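Local structure of acetylxylan esterase / glucomannan deacetylase (Cellvibrio japonicus, 2WAA) at residues F89-P92 with E96-V99; Q207-D212 with P217-H222; N236-G241 with A282-Y287; Q265-L270 with Q335-L340. The protein removes acetyl groups from acetylated xylan and glucomannan, an esterase of carbohydrate esterase family 2 that takes part in degrading plant cell wall polysaccharides. All blocks are in the same frame, centred on the assembly; numbering follows the deposited sequence. Where two conformers were deposited one is given.

Contact 1: F89-P92 with E96-V99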
loop_
_atom_site.group_PDB
_atom_site.type_symbol
_atom_site.label_atom_id
_atom_site.label_comp_id
_atom_site.label_asym_id
_atom_site.label_seq_id
_atom_site.Cartn_x
_atom_site.Cartn_y
_atom_site.Cartn_z
ATOM N N PHE A 89 -15.991 -2.775 -17.747
ATOM C CA PHE A 89 -15.788 -3.060 -19.176
ATOM C C PHE A 89 -17.130 -3.276 -19.854
ATOM O O PHE A 89 -18.136 -3.513 -19.193
ATOM C CB PHE A 89 -14.837 -4.271 -19.394
ATOM C CG PHE A 89 -15.474 -5.625 -19.161
ATOM C CD1 PHE A 89 -16.282 -6.237 -20.121
ATOM C CD2 PHE A 89 -15.189 -6.329 -18.001
ATOM C CE1 PHE A 89 -16.827 -7.546 -19.902
ATOM C CE2 PHE A 89 -15.711 -7.595 -17.765
ATOM C CZ PHE A 89 -16.534 -8.216 -18.724
ATOM N N HIS A 90 -17.132 -3.163 -21.168
ATOM C CA HIS A 90 -18.295 -3.435 -21.952
ATOM C C HIS A 90 -17.838 -3.759 -23.380
ATOM O O HIS A 90 -17.102 -2.955 -23.984
ATOM C CB HIS A 90 -19.156 -2.167 -22.002
ATOM C CG HIS A 90 -20.433 -2.374 -22.744
ATOM N ND1 HIS A 90 -21.181 -1.338 -23.267
ATOM C CD2 HIS A 90 -21.079 -3.516 -23.079
ATOM C CE1 HIS A 90 -22.253 -1.833 -23.864
ATOM N NE2 HIS A 90 -22.215 -3.152 -23.765
ATOM N N PHE A 91 -18.238 -4.927 -23.873
ATOM C CA PHE A 91 -17.998 -5.336 -25.263
ATOM C C PHE A 91 -19.342 -5.745 -25.848
ATOM O O PHE A 91 -20.266 -6.061 -25.129
ATOM C CB PHE A 91 -17.055 -6.528 -25.291
ATOM C CG PHE A 91 -15.736 -6.224 -24.683
ATOM C CD1 PHE A 91 -14.863 -5.358 -25.314
ATOM C CD2 PHE A 91 -15.396 -6.744 -23.431
ATOM C CE1 PHE A 91 -13.652 -5.028 -24.711
ATOM C CE2 PHE A 91 -14.185 -6.436 -22.829
ATOM C CZ PHE A 91 -13.299 -5.577 -23.480
ATOM N N PRO A 92 -19.469 -5.739 -27.177
ATOM C CA PRO A 92 -20.736 -6.229 -27.755
ATOM C C PRO A 92 -20.990 -7.711 -27.517
ATOM O O PRO A 92 -22.156 -8.117 -27.438
ATOM C CB PRO A 92 -20.559 -5.993 -29.255
ATOM C CG PRO A 92 -19.439 -5.035 -29.387
ATOM C CD PRO A 92 -18.527 -5.264 -28.198
ATOM N N GLU A 96 -14.180 -14.226 -21.900
ATOM C CA GLU A 96 -13.611 -14.335 -20.573
ATOM C C GLU A 96 -12.716 -13.087 -20.384
ATOM O O GLU A 96 -11.909 -12.771 -21.272
ATOM C CB GLU A 96 -12.805 -15.618 -20.459
ATOM C CG GLU A 96 -12.168 -15.735 -19.141
ATOM C CD GLU A 96 -11.511 -17.073 -18.963
ATOM O OE1 GLU A 96 -12.078 -18.072 -19.463
ATOM O OE2 GLU A 96 -10.452 -17.107 -18.308
ATOM N N HIS A 97 -12.857 -12.384 -19.247
ATOM C CA HIS A 97 -12.097 -11.126 -19.033
ATOM C C HIS A 97 -11.611 -11.079 -17.596
ATOM O O HIS A 97 -12.325 -11.490 -16.668
ATOM C CB HIS A 97 -12.969 -9.883 -19.322
ATOM C CG HIS A 97 -13.337 -9.771 -20.773
ATOM N ND1 HIS A 97 -12.408 -9.438 -21.747
ATOM C CD2 HIS A 97 -14.487 -10.069 -21.425
ATOM C CE1 HIS A 97 -12.994 -9.504 -22.936
ATOM N NE2 HIS A 97 -14.255 -9.878 -22.766
ATOM N N ARG A 98 -10.400 -10.563 -17.433
ATOM C CA ARG A 98 -9.809 -10.401 -16.109
ATOM C C ARG A 98 -9.977 -8.930 -15.754
ATOM O O ARG A 98 -9.735 -8.058 -16.591
ATOM C CB ARG A 98 -8.317 -10.770 -16.133
ATOM C CG ARG A 98 -7.566 -10.353 -14.852
ATOM C CD ARG A 98 -6.124 -10.903 -14.758
ATOM N NE ARG A 98 -5.590 -10.741 -13.397
ATOM C CZ ARG A 98 -5.329 -9.568 -12.827
ATOM N NH1 ARG A 98 -5.562 -8.447 -13.488
ATOM N NH2 ARG A 98 -4.852 -9.507 -11.595
ATOM N N VAL A 99 -10.376 -8.647 -14.507
ATOM C CA VAL A 99 -10.654 -7.257 -14.107
ATOM C C VAL A 99 -9.981 -6.980 -12.775
ATOM O O VAL A 99 -10.120 -7.776 -11.845
ATOM C CB VAL A 99 -12.159 -7.072 -13.916
ATOM C CG1 VAL A 99 -12.475 -5.662 -13.472
ATOM C CG2 VAL A 99 -12.877 -7.376 -15.241
#

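Contact 2: Q207-D212 with P217-H222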
loop_
_atom_site.group_PDB
_atom_site.type_symbol
_atom_site.label_atom_id
_atom_site.label_comp_id
_atom_site.label_asym_id
_atom_site.label_seq_id
_atom_site.Cartn_x
_atom_site.Cartn_y
_atom_site.Cartn_z
ATOM N N GLN A 207 -1.996 -0.702 13.409
ATOM C CA GLN A 207 -3.051 -1.514 14.002
ATOM C C GLN A 207 -4.409 -1.358 13.327
ATOM O O GLN A 207 -5.333 -2.098 13.662
ATOM C CB GLN A 207 -3.236 -1.172 15.514
ATOM C CG GLN A 207 -1.988 -1.463 16.413
ATOM C CD GLN A 207 -1.592 -2.968 16.568
ATOM O OE1 GLN A 207 -2.260 -3.905 16.051
ATOM N NE2 GLN A 207 -0.447 -3.204 17.266
ATOM N N PHE A 208 -4.547 -0.418 12.393
ATOM C CA PHE A 208 -5.878 -0.048 11.901
ATOM C C PHE A 208 -6.145 -0.641 10.550
ATOM O O PHE A 208 -5.274 -0.659 9.682
ATOM C CB PHE A 208 -5.947 1.479 11.737
ATOM C CG PHE A 208 -5.726 2.252 13.015
ATOM C CD1 PHE A 208 -6.041 1.676 14.241
ATOM C CD2 PHE A 208 -5.282 3.567 12.965
ATOM C CE1 PHE A 208 -5.876 2.414 15.426
ATOM C CE2 PHE A 208 -5.105 4.301 14.156
ATOM C CZ PHE A 208 -5.408 3.735 15.351
ATOM N N THR A 209 -7.374 -1.081 10.316
ATOM C CA THR A 209 -7.676 -1.548 8.972
ATOM C C THR A 209 -7.684 -0.388 7.973
ATOM O O THR A 209 -7.281 -0.524 6.790
ATOM C CB THR A 209 -9.070 -2.186 8.982
ATOM O OG1 THR A 209 -9.034 -3.320 9.861
ATOM C CG2 THR A 209 -9.481 -2.637 7.574
ATOM N N LEU A 210 -8.236 0.737 8.426
ATOM C CA LEU A 210 -8.219 1.982 7.648
ATOM C C LEU A 210 -8.518 3.105 8.627
ATOM O O LEU A 210 -8.990 2.827 9.718
ATOM C CB LEU A 210 -9.315 1.952 6.575
ATOM C CG LEU A 210 -10.768 1.609 7.028
ATOM C CD1 LEU A 210 -11.426 2.707 7.850
ATOM C CD2 LEU A 210 -11.663 1.297 5.800
ATOM N N GLY A 211 -8.276 4.358 8.247
ATOM C CA GLY A 211 -8.619 5.484 9.109
ATOM C C GLY A 211 -7.657 5.656 10.262
ATOM O O GLY A 211 -6.786 4.823 10.476
ATOM N N ASP A 212 -7.788 6.716 11.046
ATOM C CA ASP A 212 -6.954 6.719 12.245
ATOM C C ASP A 212 -7.577 7.361 13.475
ATOM O O ASP A 212 -6.841 7.743 14.427
ATOM C CB ASP A 212 -5.576 7.349 11.982
ATOM C CG ASP A 212 -5.673 8.826 11.721
ATOM O OD1 ASP A 212 -6.804 9.318 11.477
ATOM O OD2 ASP A 212 -4.635 9.478 11.762
ATOM N N PRO A 217 -11.365 0.874 12.783
ATOM C CA PRO A 217 -11.392 -0.575 12.996
ATOM C C PRO A 217 -10.003 -1.193 13.176
ATOM O O PRO A 217 -9.073 -0.841 12.420
ATOM C CB PRO A 217 -12.064 -1.129 11.741
ATOM C CG PRO A 217 -12.246 0.007 10.815
ATOM C CD PRO A 217 -11.748 1.282 11.421
ATOM N N GLN A 218 -9.894 -2.112 14.147
ATOM C CA GLN A 218 -8.701 -2.914 14.388
ATOM C C GLN A 218 -8.516 -3.947 13.310
ATOM O O GLN A 218 -9.419 -4.726 12.979
ATOM C CB GLN A 218 -8.759 -3.655 15.719
ATOM C CG GLN A 218 -8.622 -2.736 16.921
ATOM C CD GLN A 218 -7.217 -2.196 17.025
ATOM O OE1 GLN A 218 -6.252 -2.947 17.099
ATOM N NE2 GLN A 218 -7.097 -0.885 16.989
ATOM N N TRP A 219 -7.327 -3.943 12.753
ATOM C CA TRP A 219 -6.918 -4.963 11.789
ATOM C C TRP A 219 -6.517 -6.246 12.510
ATOM O O TRP A 219 -5.558 -6.268 13.345
ATOM C CB TRP A 219 -5.740 -4.445 10.921
ATOM C CG TRP A 219 -5.233 -5.462 9.966
ATOM C CD1 TRP A 219 -4.051 -6.164 10.059
ATOM C CD2 TRP A 219 -5.882 -5.922 8.784
ATOM N NE1 TRP A 219 -3.927 -7.024 8.989
ATOM C CE2 TRP A 219 -5.040 -6.897 8.193
ATOM C CE3 TRP A 219 -7.100 -5.610 8.163
ATOM C CZ2 TRP A 219 -5.377 -7.566 7.026
ATOM C CZ3 TRP A 219 -7.444 -6.265 7.003
ATOM C CH2 TRP A 219 -6.572 -7.233 6.432
ATOM N N ASP A 220 -7.209 -7.337 12.179
ATOM C CA ASP A 220 -6.824 -8.635 12.709
ATOM C C ASP A 220 -5.659 -9.224 11.894
ATOM O O ASP A 220 -5.802 -9.504 10.706
ATOM C CB ASP A 220 -8.045 -9.542 12.618
ATOM C CG ASP A 220 -7.776 -10.951 13.127
ATOM O OD1 ASP A 220 -6.648 -11.239 13.602
ATOM O OD2 ASP A 220 -8.727 -11.761 13.018
ATOM N N HIS A 221 -4.495 -9.408 12.532
ATOM C CA HIS A 221 -3.288 -9.836 11.796
ATOM C C HIS A 221 -3.357 -11.232 11.232
ATOM O O HIS A 221 -2.589 -11.600 10.348
ATOM C CB HIS A 221 -2.074 -9.674 12.701
ATOM C CG HIS A 221 -1.789 -8.259 13.007
ATOM N ND1 HIS A 221 -1.355 -7.383 12.039
ATOM C CD2 HIS A 221 -1.908 -7.541 14.146
ATOM C CE1 HIS A 221 -1.207 -6.186 12.576
ATOM N NE2 HIS A 221 -1.549 -6.254 13.844
ATOM N N HIS A 222 -4.290 -12.029 11.737
ATOM C CA HIS A 222 -4.468 -13.370 11.225
ATOM C C HIS A 222 -4.914 -13.277 9.770
ATOM O O HIS A 222 -4.816 -14.229 9.010
ATOM C CB HIS A 222 -5.539 -14.089 12.066
ATOM C CG HIS A 222 -5.742 -15.526 11.677
ATOM N ND1 HIS A 222 -6.632 -15.918 10.692
ATOM C CD2 HIS A 222 -5.162 -16.666 12.133
ATOM C CE1 HIS A 222 -6.584 -17.234 10.552
ATOM N NE2 HIS A 222 -5.703 -17.714 11.416
HETATM O O HOH W 1 -4.688 -4.676 15.493
#

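Contact 3: N236-G241 with A282-Y287. With ACT (acetate ion), chain C.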
loop_
_atom_site.group_PDB
_atom_site.type_symbol
_atom_site.label_atom_id
_atom_site.label_comp_id
_atom_site.label_asym_id
_atom_site.label_seq_id
_atom_site.Cartn_x
_atom_site.Cartn_y
_atom_site.Cartn_z
ATOM N N ASN A 236 9.802 11.556 8.196
ATOM C CA ASN A 236 9.077 12.652 8.870
ATOM C C ASN A 236 9.571 12.881 10.287
ATOM O O ASN A 236 9.502 14.008 10.806
ATOM C CB ASN A 236 7.557 12.401 8.776
ATOM C CG ASN A 236 7.094 12.387 7.330
ATOM O OD1 ASN A 236 7.377 13.343 6.578
ATOM N ND2 ASN A 236 6.445 11.266 6.887
ATOM N N ASP A 237 10.052 11.821 10.942
ATOM C CA ASP A 237 10.656 11.985 12.259
ATOM C C ASP A 237 11.847 12.934 12.218
ATOM O O ASP A 237 12.165 13.591 13.229
ATOM C CB ASP A 237 11.150 10.656 12.813
ATOM C CG ASP A 237 10.014 9.695 13.075
ATOM O OD1 ASP A 237 9.164 10.023 13.946
ATOM O OD2 ASP A 237 9.962 8.643 12.389
ATOM N N PHE A 238 12.565 12.923 11.083
ATOM C CA PHE A 238 13.796 13.749 10.912
ATOM C C PHE A 238 13.542 15.119 10.282
ATOM O O PHE A 238 14.464 15.945 10.167
ATOM C CB PHE A 238 14.859 12.963 10.087
ATOM C CG PHE A 238 15.499 11.862 10.880
ATOM C CD1 PHE A 238 14.724 10.807 11.343
ATOM C CD2 PHE A 238 16.834 11.900 11.230
ATOM C CE1 PHE A 238 15.281 9.787 12.110
ATOM C CE2 PHE A 238 17.412 10.903 11.990
ATOM C CZ PHE A 238 16.648 9.833 12.453
ATOM N N SER A 239 12.298 15.376 9.890
ATOM C CA SER A 239 11.981 16.655 9.241
ATOM C C SER A 239 12.211 17.854 10.139
ATOM O O SER A 239 12.807 18.843 9.706
ATOM C CB SER A 239 10.560 16.651 8.692
ATOM O OG SER A 239 10.505 15.695 7.674
ATOM N N PRO A 240 11.763 17.777 11.399
ATOM C CA PRO A 240 12.063 18.922 12.259
ATOM C C PRO A 240 13.540 19.033 12.640
ATOM O O PRO A 240 13.982 20.139 12.939
ATOM C CB PRO A 240 11.245 18.641 13.537
ATOM C CG PRO A 240 10.193 17.590 13.120
ATOM C CD PRO A 240 10.899 16.778 12.081
ATOM N N GLY A 241 14.281 17.919 12.641
ATOM C CA GLY A 241 15.657 17.855 13.122
ATOM C C GLY A 241 15.902 16.379 13.446
ATOM O O GLY A 241 14.979 15.556 13.379
ATOM N N ALA A 282 22.495 9.557 7.656
ATOM C CA ALA A 282 23.494 8.790 8.402
ATOM C C ALA A 282 23.004 8.506 9.831
ATOM O O ALA A 282 23.288 7.454 10.372
ATOM C CB ALA A 282 24.863 9.563 8.412
ATOM N N ALA A 283 22.277 9.451 10.420
ATOM C CA ALA A 283 21.779 9.283 11.776
ATOM C C ALA A 283 20.744 8.174 11.807
ATOM O O ALA A 283 20.775 7.314 12.693
ATOM C CB ALA A 283 21.175 10.591 12.315
ATOM N N LEU A 284 19.817 8.186 10.845
ATOM C CA LEU A 284 18.823 7.092 10.833
ATOM C C LEU A 284 19.449 5.719 10.580
ATOM O O LEU A 284 19.053 4.710 11.188
ATOM C CB LEU A 284 17.669 7.367 9.844
ATOM C CG LEU A 284 16.538 6.315 9.819
ATOM C CD1 LEU A 284 16.082 5.996 11.256
ATOM C CD2 LEU A 284 15.340 6.810 8.977
ATOM N N VAL A 285 20.449 5.659 9.706
ATOM C CA VAL A 285 21.145 4.403 9.504
ATOM C C VAL A 285 21.762 3.933 10.809
ATOM O O VAL A 285 21.720 2.733 11.156
ATOM C CB VAL A 285 22.236 4.577 8.418
ATOM C CG1 VAL A 285 23.178 3.383 8.394
ATOM C CG2 VAL A 285 21.554 4.819 7.021
ATOM N N SER A 286 22.344 4.882 11.539
ATOM C CA SER A 286 23.000 4.576 12.793
ATOM C C SER A 286 21.973 4.045 13.794
ATOM O O SER A 286 22.212 3.042 14.449
ATOM C CB SER A 286 23.649 5.839 13.383
ATOM O OG SER A 286 24.404 5.439 14.502
ATOM N N TYR A 287 20.829 4.724 13.877
ATOM C CA TYR A 287 19.779 4.351 14.822
ATOM C C TYR A 287 19.243 2.941 14.482
ATOM O O TYR A 287 18.981 2.123 15.366
ATOM C CB TYR A 287 18.646 5.362 14.738
ATOM C CG TYR A 287 18.909 6.738 15.335
ATOM C CD1 TYR A 287 20.191 7.118 15.789
ATOM C CD2 TYR A 287 17.884 7.681 15.393
ATOM C CE1 TYR A 287 20.415 8.411 16.338
ATOM C CE2 TYR A 287 18.101 8.986 15.949
ATOM C CZ TYR A 287 19.361 9.313 16.437
ATOM O OH TYR A 287 19.553 10.593 16.926
HETATM C C ACT C . 6.277 12.008 3.596
HETATM O O ACT C . 5.838 13.118 3.130
HETATM O OXT ACT C . 5.432 11.301 4.193
HETATM C CH3 ACT C . 7.702 11.545 3.452
#

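Contact 4: Q265-L270 with Q335-L340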
loop_
_atom_site.group_PDB
_atom_site.type_symbol
_atom_site.label_atom_id
_atom_site.label_comp_id
_atom_site.label_asym_id
_atom_site.label_seq_id
_atom_site.Cartn_x
_atom_site.Cartn_y
_atom_site.Cartn_z
ATOM N N GLN A 265 6.409 -15.853 11.944
ATOM C CA GLN A 265 7.062 -16.431 10.763
ATOM C C GLN A 265 7.794 -15.373 9.909
ATOM O O GLN A 265 8.478 -15.739 8.933
ATOM C CB GLN A 265 6.003 -17.062 9.837
ATOM C CG GLN A 265 5.141 -15.984 9.018
ATOM C CD GLN A 265 4.301 -15.070 9.966
ATOM O OE1 GLN A 265 3.982 -15.473 11.083
ATOM N NE2 GLN A 265 3.941 -13.854 9.506
ATOM N N ALA A 266 7.635 -14.085 10.217
ATOM C CA ALA A 266 8.162 -13.050 9.288
ATOM C C ALA A 266 9.666 -12.752 9.483
ATOM O O ALA A 266 10.174 -12.823 10.593
ATOM C CB ALA A 266 7.383 -11.764 9.450
ATOM N N THR A 267 10.330 -12.388 8.394
ATOM C CA THR A 267 11.656 -11.737 8.424
ATOM C C THR A 267 11.399 -10.233 8.314
ATOM O O THR A 267 10.515 -9.804 7.535
ATOM C CB THR A 267 12.482 -12.204 7.241
ATOM O OG1 THR A 267 12.628 -13.634 7.335
ATOM C CG2 THR A 267 13.856 -11.528 7.205
ATOM N N ILE A 268 12.123 -9.435 9.103
ATOM C CA ILE A 268 11.898 -7.982 9.097
ATOM C C ILE A 268 13.128 -7.305 8.523
ATOM O O ILE A 268 14.242 -7.687 8.873
ATOM C CB ILE A 268 11.623 -7.497 10.488
ATOM C CG1 ILE A 268 10.374 -8.277 11.023
ATOM C CG2 ILE A 268 11.382 -5.980 10.484
ATOM C CD1 ILE A 268 10.051 -8.005 12.380
ATOM N N VAL A 269 12.919 -6.357 7.601
ATOM C CA VAL A 269 14.023 -5.612 6.978
ATOM C C VAL A 269 13.802 -4.129 7.249
ATOM O O VAL A 269 12.743 -3.595 6.898
ATOM C CB VAL A 269 14.098 -5.904 5.462
ATOM C CG1 VAL A 269 15.176 -5.061 4.813
ATOM C CG2 VAL A 269 14.444 -7.361 5.258
ATOM N N LEU A 270 14.785 -3.458 7.877
ATOM C CA LEU A 270 14.661 -2.060 8.185
ATOM C C LEU A 270 15.445 -1.265 7.167
ATOM O O LEU A 270 16.519 -1.679 6.734
ATOM C CB LEU A 270 15.216 -1.743 9.593
ATOM C CG LEU A 270 14.682 -2.673 10.685
ATOM C CD1 LEU A 270 15.244 -2.272 12.041
ATOM C CD2 LEU A 270 13.181 -2.564 10.695
ATOM N N GLN A 335 18.569 -11.972 -1.150
ATOM C CA GLN A 335 19.613 -12.596 -0.339
ATOM C C GLN A 335 19.081 -12.832 1.060
ATOM O O GLN A 335 19.383 -13.849 1.684
ATOM C CB GLN A 335 20.875 -11.697 -0.266
ATOM C CG GLN A 335 21.757 -11.708 -1.507
ATOM C CD GLN A 335 22.763 -10.545 -1.556
ATOM O OE1 GLN A 335 22.414 -9.414 -1.253
ATOM N NE2 GLN A 335 23.998 -10.823 -1.971
ATOM N N ILE A 336 18.332 -11.849 1.575
ATOM C CA ILE A 336 17.839 -11.921 2.936
ATOM C C ILE A 336 16.791 -13.057 3.032
ATOM O O ILE A 336 16.759 -13.779 4.028
ATOM C CB ILE A 336 17.245 -10.573 3.384
ATOM C CG1 ILE A 336 18.371 -9.553 3.689
ATOM C CG2 ILE A 336 16.435 -10.720 4.674
ATOM C CD1 ILE A 336 17.903 -8.102 3.567
ATOM N N MET A 337 15.958 -13.191 1.998
ATOM C CA MET A 337 14.809 -14.144 2.054
ATOM C C MET A 337 15.172 -15.486 1.412
ATOM O O MET A 337 14.382 -16.453 1.457
ATOM C CB MET A 337 13.620 -13.566 1.287
ATOM C CG MET A 337 12.926 -12.341 1.955
ATOM S SD MET A 337 12.576 -12.524 3.688
ATOM C CE MET A 337 11.291 -13.756 3.704
ATOM N N ASP A 338 16.333 -15.548 0.778
ATOM C CA ASP A 338 16.674 -16.708 -0.015
ATOM C C ASP A 338 15.594 -16.958 -1.066
ATOM O O ASP A 338 15.165 -18.095 -1.299
ATOM C CB ASP A 338 16.890 -17.920 0.897
ATOM C CG ASP A 338 17.648 -19.036 0.204
ATOM O OD1 ASP A 338 18.466 -18.744 -0.708
ATOM O OD2 ASP A 338 17.408 -20.211 0.581
ATOM N N TRP A 339 15.156 -15.875 -1.696
ATOM C CA TRP A 339 14.228 -15.885 -2.790
ATOM C C TRP A 339 15.069 -15.567 -4.010
ATOM O O TRP A 339 14.902 -14.529 -4.693
ATOM C CB TRP A 339 13.145 -14.827 -2.576
ATOM C CG TRP A 339 12.115 -15.157 -1.475
ATOM C CD1 TRP A 339 11.943 -16.334 -0.823
ATOM C CD2 TRP A 339 11.069 -14.282 -1.003
ATOM N NE1 TRP A 339 10.872 -16.236 0.067
ATOM C CE2 TRP A 339 10.316 -14.988 -0.050
ATOM C CE3 TRP A 339 10.706 -12.974 -1.306
ATOM C CZ2 TRP A 339 9.222 -14.407 0.637
ATOM C CZ3 TRP A 339 9.616 -12.412 -0.639
ATOM C CH2 TRP A 339 8.900 -13.130 0.323
ATOM N N LEU A 340 16.020 -16.466 -4.280
ATOM C CA LEU A 340 17.036 -16.186 -5.324
ATOM C C LEU A 340 16.431 -16.278 -6.738
ATOM O O LEU A 340 17.090 -15.922 -7.726
ATOM C CB LEU A 340 18.298 -17.043 -5.147
ATOM C CG LEU A 340 18.947 -17.019 -3.744
ATOM C CD1 LEU A 340 20.198 -17.922 -3.725
ATOM C CD2 LEU A 340 19.293 -15.616 -3.239
HETATM O O HOH W 2 14.789 -14.747 6.220
#

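Contact 1: F89-P92 with E96-V99
Phe-89 and Val-99, with CA atoms 8.3 Å apart, are the nearest backbone pair between strand segments 89-91 and 96-99, whose axes approach to 10.1 Å and run nearly antiparallel at 161°. That spacing, with no hydrogen bond between the segments, is the geometry of two facing layers of a beta sandwich: strand 84-91 pairs with 51-58 in one sheet, strand 94-103 with 42-48 and 63-69 in the other. The contact therefore lies in the N-terminal beta domain of this family 2 esterase, where an aromatic cluster runs from the buried Phe-89 to the partly exposed Phe-91 and His-97. His-97 is its common member. One face of its imidazole receives Phe-91 CE2, placed off-centre, and the two rings form an offset stack with centroids 4.5 Å apart and planes at 26°. Phe-89 meets the same imidazole obliquely, its plane turned by 50°, while His-97 CB stands over one phenyl face, 4.2 Å from the Phe-89 ring centroid, in a CH-pi contact. Turning CG of His-97 anti to the carbonyl carbon sends its ring across to the two phenylalanines. Its rotation is further fixed by the hydrogen bond between ND1 and Asp-70 OD2. Leu-52 and Ile-69 touch both Phe-89 and Val-99, and Val-47 touches Phe-89. Val-99 CG2 abuts the edge of the Phe-89 ring, 3.7 Å from CD2.

Contact 2: Q207-D212 with P217-H222
Gln-207 and His-221 cross at about a right angle, amide and imidazole planes 73° apart, so that the amide oxygen comes to the edge of the ring. There His-221 NE2 makes a weak hydrogen bond to Gln-207 OE1 at 3.3 Å. Water 1 sits beside the same oxygen, 2.6 Å from Gln-207 OE1 and 2.8 Å from Trp-219 O, linking the amide to the opposing backbone. A bend at chi2 (-66°) folds the Gln-207 chain round to this position. Gln-218 turns its amide perpendicular to the Phe-208 phenyl, NE2 lying at the ring edge, 3.8 Å from CE1. Thr-209 likewise meets an edge, its OG1 in the indole plane of Trp-219, 3.4 Å from CE3. Between the backbones, Trp-219 N donates to Gln-207 O (2.9 Å) and Thr-209 N to Pro-217 O (2.7 Å). Both bonds are nearly straight and flank Phe-208 and Gln-218 as a non-hydrogen-bonded pair, the pattern of a single antiparallel bridge closing this loop of the hydrolase domain. Gln-207 and His-221 face helix 245-262 through Thr-258 and Asn-262. On the other flank, Thr-209, Leu-210 and Pro-217 rest on His-27 of strand 27-28, and Arg-25 makes a cation-pi contact with Trp-219.

Contact 3: N236-G241 with A282-Y287
ND2 of Asn-236 donates to two acceptors: OXT of the bound acetate, at 2.9 Å with an N-H...O angle of 169°, and the backbone O of Arg-187. The second bond probably steadies the amide for the first. The acetate is also bonded by the backbone N of Ser-141, the inferred nucleophile, and of Gly-186, and by His-316 NE2, so it occupies what is consistent with the oxyanion hole of an SGNH hydrolase, in which Asn-236 is the inferred transition-state stabiliser. Two residues on, Phe-238 lays its ring against helix 278-295, within the alpha/beta domain typical of this family. With CG anti to the carbonyl carbon (chi1 -74°), the phenyl presents its edge to Ala-283 CB, 3.8 Å from CE2, and to Tyr-287 CD2, 3.8 Å from CZ. Leu-284 CB approaches at a slant to the ring, 3.7 Å from CZ. The Phe-238 and Tyr-287 rings meet obliquely, with centroids 5.9 Å apart and planes at 51°. All the closest pairs are carbon to carbon, no hydrogen bond joins the segments, and three of the four touching residues are buried. Tyr-287 OH is hydrogen-bonded to Pro-243 O.

Contact 4: Q265-L270 with Q335-L340
The phenyl of Phe-301, on the adjoining strand 300-302, touches both Thr-267 and Ile-336, while the indole of Trp-339 has Met-337 CB over one face, 3.4 Å above the plane and toward its rim. Arg-133 adds a cation-pi contact to that indole. The helix 319-337 ends here, with Asp-338 leaving it at a positive phi of 56°, and its last turn lies against strand 267-270 of the central parallel sheet of the SGNH-type domain. Alternation along the strand turns Thr-267 and Val-269 to this helix, while Ile-268 faces helix 245-262. In Met-337 the bends at chi2 and chi3 (-47° and -69°) bring the thioether past Thr-267, the two side chains running in opposite directions, with SD 3.6 Å from Thr-267 CB. Ile-336 crosses Thr-267 at a slant: its CG2 is 3.7 Å from Thr-267 CG2, and its CD1 meets Val-269 CG2 tip to tip at 3.9 Å. Water 2 links the segments, donating to Thr-267 OG1 at 2.7 Å and to Ile-336 O at 3.1 Å, and so serves a carbonyl at the helix C-terminus. With no direct hydrogen bond between the segments, and methyl and thioether groups making the closest approaches, their direct cohesion rests mainly on dispersion.

How the contacts relate
Contact 1 belongs to the N-terminal beta domain and the other three to the catalytic SGNH-type domain. The extremes, contacts 1 and 3, have centres about 48 Å apart on opposite sides of the chain's centre. Contact 2 stands nearer the domain junction, and its nearest atoms to contact 4 are about 7 Å away, with helix 245-262 touching both. Contacts 3 and 4 also approach to about 7 Å between nearest atoms, and helix 278-295 is the next helix or strand after strand 267-270. Only contact 3 reaches the active site: Asn-236 is one of the residues hydrogen-bonded to the acetate, while the packing itself is done by Phe-238, whose side chain is about 12 Å from Gly-186.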